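Long-range contact in ATP-dependent Clp protease proteolytic subunit (Plasmodium falciparum, PDB 4GM2), which forms seven-membered rings and serves as a proteolytically inactive, ClpP-like subunit of the Clp protease complex in the malaria parasite's apicoplast: residues Asp98-Cys112 with Lys119-Leu133. Sequence-based numbering, arbitrary orientation.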
loop_
_atom_site.group_PDB
_atom_site.type_symbol
_atom_site.label_atom_id
_atom_site.label_comp_id
_atom_site.label_asym_id
_atom_site.label_seq_id
_atom_site.Cartn_x
_atom_site.Cartn_y
_atom_site.Cartn_z
ATOM N N ASP A 98 13.145 -22.897 24.784
ATOM C CA ASP A 98 12.297 -22.543 25.918
ATOM C C ASP A 98 11.608 -21.238 25.581
ATOM O O ASP A 98 12.232 -20.337 25.021
ATOM C CB ASP A 98 13.130 -22.360 27.196
ATOM C CG ASP A 98 13.813 -23.644 27.652
ATOM O OD1 ASP A 98 13.315 -24.746 27.336
ATOM O OD2 ASP A 98 14.851 -23.552 28.344
ATOM N N VAL A 99 10.324 -21.129 25.905
ATOM C CA VAL A 99 9.661 -19.832 25.789
ATOM C C VAL A 99 9.340 -19.268 27.175
ATOM O O VAL A 99 8.669 -19.914 27.990
ATOM C CB VAL A 99 8.447 -19.821 24.805
ATOM C CG1 VAL A 99 8.456 -21.044 23.894
ATOM C CG2 VAL A 99 7.120 -19.705 25.526
ATOM N N TYR A 100 9.874 -18.080 27.449
ATOM C CA TYR A 100 9.579 -17.369 28.684
ATOM C C TYR A 100 8.367 -16.494 28.422
ATOM O O TYR A 100 8.262 -15.898 27.354
ATOM C CB TYR A 100 10.762 -16.488 29.112
ATOM C CG TYR A 100 12.116 -17.175 29.216
ATOM C CD1 TYR A 100 12.226 -18.569 29.308
ATOM C CD2 TYR A 100 13.290 -16.419 29.262
ATOM C CE1 TYR A 100 13.463 -19.186 29.415
ATOM C CE2 TYR A 100 14.533 -17.026 29.371
ATOM C CZ TYR A 100 14.616 -18.408 29.448
ATOM O OH TYR A 100 15.852 -19.015 29.556
ATOM N N THR A 101 7.454 -16.415 29.386
ATOM C CA THR A 101 6.283 -15.542 29.256
ATOM C C THR A 101 6.363 -14.347 30.209
ATOM O O THR A 101 6.836 -14.475 31.344
ATOM C CB THR A 101 4.954 -16.300 29.461
ATOM O OG1 THR A 101 4.993 -17.025 30.694
ATOM C CG2 THR A 101 4.704 -17.273 28.323
ATOM N N TYR A 102 5.918 -13.187 29.728
ATOM C CA TYR A 102 5.898 -11.956 30.521
ATOM C C TYR A 102 4.537 -11.291 30.379
ATOM O O TYR A 102 4.157 -10.908 29.274
ATOM C CB TYR A 102 6.967 -10.977 30.031
ATOM C CG TYR A 102 8.359 -11.550 29.874
ATOM C CD1 TYR A 102 8.687 -12.357 28.778
ATOM C CD2 TYR A 102 9.359 -11.261 30.802
ATOM C CE1 TYR A 102 9.959 -12.876 28.629
ATOM C CE2 TYR A 102 10.638 -11.774 30.657
ATOM C CZ TYR A 102 10.929 -12.580 29.570
ATOM O OH TYR A 102 12.193 -13.092 29.423
ATOM N N CYS A 103 3.795 -11.156 31.478
ATOM C CA CYS A 103 2.518 -10.451 31.412
ATOM C C CYS A 103 2.720 -8.964 31.644
ATOM O O CYS A 103 3.197 -8.548 32.701
ATOM C CB CYS A 103 1.484 -11.011 32.388
ATOM S SG CYS A 103 -0.147 -10.237 32.201
ATOM N N LEU A 104 2.345 -8.174 30.641
ATOM C CA LEU A 104 2.584 -6.734 30.636
ATOM C C LEU A 104 1.382 -5.889 31.067
ATOM O O LEU A 104 1.445 -4.659 31.028
ATOM C CB LEU A 104 3.069 -6.297 29.250
ATOM C CG LEU A 104 4.561 -6.032 29.029
ATOM C CD1 LEU A 104 5.461 -7.024 29.752
ATOM C CD2 LEU A 104 4.853 -6.020 27.543
ATOM N N GLY A 105 0.300 -6.544 31.483
ATOM C CA GLY A 105 -0.913 -5.846 31.896
ATOM C C GLY A 105 -2.076 -6.784 32.141
ATOM O O GLY A 105 -2.534 -6.930 33.272
ATOM N N LYS A 106 -2.552 -7.418 31.074
ATOM C CA LYS A 106 -3.686 -8.334 31.147
ATOM C C LYS A 106 -3.360 -9.677 30.501
ATOM O O LYS A 106 -2.692 -9.741 29.470
ATOM C CB LYS A 106 -4.912 -7.725 30.459
ATOM C CG LYS A 106 -5.512 -6.520 31.170
ATOM C CD LYS A 106 -6.446 -5.725 30.266
ATOM C CE LYS A 106 -5.672 -4.891 29.252
ATOM N NZ LYS A 106 -6.551 -3.987 28.459
ATOM N N ALA A 107 -3.832 -10.750 31.120
ATOM C CA ALA A 107 -3.788 -12.067 30.513
ATOM C C ALA A 107 -5.061 -12.783 30.927
ATOM O O ALA A 107 -5.090 -13.502 31.926
ATOM C CB ALA A 107 -2.551 -12.831 30.955
ATOM N N TYR A 108 -6.123 -12.548 30.161
ATOM C CA TYR A 108 -7.448 -13.060 30.487
ATOM C C TYR A 108 -7.821 -14.266 29.633
ATOM O O TYR A 108 -7.475 -14.335 28.455
ATOM C CB TYR A 108 -8.505 -11.967 30.318
ATOM C CG TYR A 108 -8.322 -10.739 31.189
ATOM C CD1 TYR A 108 -7.590 -10.790 32.378
ATOM C CD2 TYR A 108 -8.917 -9.529 30.839
ATOM C CE1 TYR A 108 -7.438 -9.668 33.177
ATOM C CE2 TYR A 108 -8.771 -8.401 31.633
ATOM C CZ TYR A 108 -8.032 -8.476 32.800
ATOM O OH TYR A 108 -7.885 -7.356 33.585
ATOM N N GLY A 109 -8.524 -15.218 30.244
ATOM C CA GLY A 109 -9.031 -16.389 29.541
ATOM C C GLY A 109 -7.947 -17.226 28.900
ATOM O O GLY A 109 -7.066 -17.752 29.584
ATOM N N ILE A 110 -8.009 -17.344 27.578
ATOM C CA ILE A 110 -7.055 -18.175 26.848
ATOM C C ILE A 110 -5.652 -17.565 26.871
ATOM O O ILE A 110 -4.655 -18.276 26.712
ATOM C CB ILE A 110 -7.526 -18.490 25.408
ATOM C CG1 ILE A 110 -7.710 -17.206 24.584
ATOM C CG2 ILE A 110 -8.813 -19.307 25.446
ATOM C CD1 ILE A 110 -7.845 -17.435 23.091
ATOM N N ALA A 111 -5.581 -16.254 27.092
ATOM C CA ALA A 111 -4.301 -15.573 27.245
ATOM C C ALA A 111 -3.646 -15.928 28.582
ATOM O O ALA A 111 -2.419 -15.932 28.694
ATOM C CB ALA A 111 -4.470 -14.070 27.106
ATOM N N CYS A 112 -4.470 -16.231 29.586
ATOM C CA CYS A 112 -3.976 -16.688 30.887
ATOM C C CYS A 112 -3.397 -18.102 30.792
ATOM O O CYS A 112 -2.346 -18.386 31.373
ATOM C CB CYS A 112 -5.084 -16.636 31.938
ATOM S SG CYS A 112 -4.558 -17.055 33.615
ATOM N N LYS A 119 7.900 -21.812 30.308
ATOM C CA LYS A 119 8.790 -22.690 31.063
ATOM C C LYS A 119 8.683 -22.401 32.559
ATOM O O LYS A 119 8.730 -21.242 32.978
ATOM C CB LYS A 119 10.237 -22.521 30.585
ATOM C CG LYS A 119 11.226 -23.493 31.214
ATOM C CD LYS A 119 12.660 -23.045 30.987
ATOM C CE LYS A 119 13.664 -24.031 31.563
ATOM N NZ LYS A 119 13.606 -25.363 30.896
ATOM N N LYS A 120 8.522 -23.453 33.358
ATOM C CA LYS A 120 8.450 -23.291 34.807
ATOM C C LYS A 120 9.728 -22.666 35.347
ATOM O O LYS A 120 10.836 -23.138 35.071
ATOM C CB LYS A 120 8.134 -24.608 35.516
ATOM C CG LYS A 120 6.656 -24.972 35.468
ATOM C CD LYS A 120 6.258 -25.896 36.612
ATOM C CE LYS A 120 4.780 -26.261 36.545
ATOM N NZ LYS A 120 4.466 -27.129 35.375
ATOM N N GLY A 121 9.549 -21.584 36.099
ATOM C CA GLY A 121 10.649 -20.792 36.629
ATOM C C GLY A 121 10.811 -19.513 35.839
ATOM O O GLY A 121 11.427 -18.557 36.310
ATOM N N TYR A 122 10.245 -19.500 34.634
ATOM C CA TYR A 122 10.424 -18.392 33.702
ATOM C C TYR A 122 9.100 -17.804 33.207
ATOM O O TYR A 122 8.994 -17.329 32.069
ATOM C CB TYR A 122 11.302 -18.829 32.530
ATOM C CG TYR A 122 12.731 -19.142 32.912
ATOM C CD1 TYR A 122 13.718 -18.162 32.845
ATOM C CD2 TYR A 122 13.100 -20.422 33.335
ATOM C CE1 TYR A 122 15.029 -18.441 33.188
ATOM C CE2 TYR A 122 14.409 -20.710 33.681
ATOM C CZ TYR A 122 15.369 -19.716 33.605
ATOM O OH TYR A 122 16.674 -19.990 33.947
ATOM N N ARG A 123 8.097 -17.835 34.077
ATOM C CA ARG A 123 6.842 -17.144 33.831
ATOM C C ARG A 123 6.800 -15.900 34.716
ATOM O O ARG A 123 6.722 -15.993 35.945
ATOM C CB ARG A 123 5.657 -18.064 34.108
ATOM C CG ARG A 123 5.658 -19.334 33.269
ATOM C CD ARG A 123 4.620 -20.328 33.764
ATOM N NE ARG A 123 4.902 -20.807 35.116
ATOM C CZ ARG A 123 4.087 -21.586 35.820
ATOM N NH1 ARG A 123 2.929 -21.986 35.311
ATOM N NH2 ARG A 123 4.431 -21.966 37.040
ATOM N N PHE A 124 6.864 -14.738 34.075
ATOM C CA PHE A 124 7.023 -13.464 34.768
ATOM C C PHE A 124 5.792 -12.584 34.635
ATOM O O PHE A 124 4.985 -12.758 33.721
ATOM C CB PHE A 124 8.247 -12.715 34.223
ATOM C CG PHE A 124 9.506 -13.537 34.205
ATOM C CD1 PHE A 124 10.270 -13.691 35.356
ATOM C CD2 PHE A 124 9.925 -14.160 33.037
ATOM C CE1 PHE A 124 11.428 -14.450 35.342
ATOM C CE2 PHE A 124 11.083 -14.917 33.016
ATOM C CZ PHE A 124 11.835 -15.064 34.170
ATOM N N SER A 125 5.661 -11.634 35.554
ATOM C CA SER A 125 4.599 -10.642 35.500
ATOM C C SER A 125 5.070 -9.295 36.039
ATOM O O SER A 125 5.940 -9.233 36.909
ATOM C CB SER A 125 3.382 -11.117 36.290
ATOM O OG SER A 125 2.396 -10.102 36.339
ATOM N N LEU A 126 4.490 -8.222 35.509
ATOM C CA LEU A 126 4.712 -6.883 36.042
ATOM C C LEU A 126 3.883 -6.686 37.311
ATOM O O LEU A 126 2.951 -7.447 37.579
ATOM C CB LEU A 126 4.368 -5.809 35.003
ATOM C CG LEU A 126 5.205 -5.726 33.717
ATOM C CD1 LEU A 126 4.658 -4.640 32.804
ATOM C CD2 LEU A 126 6.689 -5.495 33.984
ATOM N N LYS A 127 4.235 -5.658 38.078
ATOM C CA LYS A 127 3.621 -5.365 39.373
ATOM C C LYS A 127 2.086 -5.301 39.342
ATOM O O LYS A 127 1.421 -5.875 40.207
ATOM C CB LYS A 127 4.194 -4.052 39.922
ATOM C CG LYS A 127 4.084 -3.896 41.428
ATOM C CD LYS A 127 4.437 -2.485 41.866
ATOM C CE LYS A 127 4.303 -2.344 43.373
ATOM N NZ LYS A 127 4.449 -0.930 43.816
ATOM N N ASN A 128 1.535 -4.617 38.340
ATOM C CA ASN A 128 0.099 -4.319 38.298
ATOM C C ASN A 128 -0.728 -5.167 37.324
ATOM O O ASN A 128 -1.853 -4.805 36.969
ATOM C CB ASN A 128 -0.116 -2.826 38.024
ATOM C CG ASN A 128 0.542 -1.941 39.066
ATOM O OD1 ASN A 128 0.245 -2.034 40.254
ATOM N ND2 ASN A 128 1.440 -1.077 38.622
ATOM N N SER A 129 -0.177 -6.305 36.910
ATOM C CA SER A 129 -0.829 -7.156 35.920
ATOM C C SER A 129 -2.004 -7.954 36.486
ATOM O O SER A 129 -2.018 -8.298 37.666
ATOM C CB SER A 129 0.191 -8.093 35.275
ATOM O OG SER A 129 1.217 -7.352 34.640
ATOM N N SER A 130 -2.987 -8.233 35.634
ATOM C CA SER A 130 -4.157 -9.028 36.011
ATOM C C SER A 130 -4.249 -10.308 35.201
ATOM O O SER A 130 -3.837 -10.360 34.037
ATOM C CB SER A 130 -5.442 -8.230 35.818
ATOM O OG SER A 130 -5.351 -6.971 36.448
ATOM N N PHE A 131 -4.799 -11.338 35.833
ATOM C CA PHE A 131 -5.020 -12.623 35.197
ATOM C C PHE A 131 -6.440 -13.074 35.483
ATOM O O PHE A 131 -6.991 -12.785 36.544
ATOM C CB PHE A 131 -4.033 -13.658 35.733
ATOM C CG PHE A 131 -2.594 -13.258 35.588
ATOM C CD1 PHE A 131 -1.986 -12.448 36.540
ATOM C CD2 PHE A 131 -1.847 -13.695 34.506
ATOM C CE1 PHE A 131 -0.658 -12.076 36.407
ATOM C CE2 PHE A 131 -0.518 -13.326 34.368
ATOM C CZ PHE A 131 0.077 -12.515 35.320
ATOM N N CYS A 132 -7.028 -13.786 34.532
ATOM C CA CYS A 132 -8.391 -14.264 34.674
ATOM C C CYS A 132 -8.569 -15.624 34.029
ATOM O O CYS A 132 -8.060 -15.872 32.938
ATOM C CB CYS A 132 -9.367 -13.273 34.046
ATOM S SG CYS A 132 -11.093 -13.774 34.184
ATOM N N LEU A 133 -9.287 -16.504 34.718
ATOM C CA LEU A 133 -9.767 -17.747 34.125
ATOM C C LEU A 133 -11.291 -17.699 34.029
ATOM O O LEU A 133 -11.987 -17.489 35.029
ATOM C CB LEU A 133 -9.301 -18.965 34.925
ATOM C CG LEU A 133 -7.806 -19.308 34.899
ATOM C CD1 LEU A 133 -7.453 -20.270 36.025
ATOM C CD2 LEU A 133 -7.379 -19.878 33.553
#
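Y100 and Y122 point the same way from neighbouring strands and form an offset stack, centroids 4.3 Å apart and planes at 14°, with Y122 CD1 over the centre of the Y100 ring. Beside this stack, K119 runs extended to CE and bends at its last torsion, bringing NZ to D98 OD2 in a weak salt bridge (3.4 Å). Y102 and F124 run alongside, nearly parallel but slid apart, so that F124 CD2 meets the rim atom CE2 of Y102 with little ring overlap. Y102 also stacks on Y64, and its OH bonds to H62, extending the aromatic row to strand 61-67. T101 and R123 occupy the other face. T101 OG1, set between its backbone N and carbonyl carbon (chi1 52°), lies against R123 CG and bonds to A115 O, while the guanidinium leads away to a salt bridge with D199.

Strands 99-103 and 123-125 are parallel, linked by bonds such as F124 N to T101 O (2.7 Å). At the corner, C103 O takes two donors: L126 N nearly end-on, and S129 OG (3.0 Å) from above the carbonyl plane. C103 SG, anti to its N (chi1 -175°), makes an oblique sulfur-aromatic contact with the F131 ring, 4.3 Å from its centroid; A107 CB touches the same ring at CD2.

The register slips by two before a second parallel ladder, 106-108 with 130-133, where S130 CB abuts the Y108 ring edge in plane and C132 CB meets Y108 CD1 (3.5 Å). G109 N closes this ladder on C132 O (2.8 Å), and G109 holds the N-cap position of helix 110-116. This parallel β-α-β crossover belongs to the ClpP fold. In active relatives the catalytic serine occupies this strand-helix junction; glycine there is consistent with an inactive subunit.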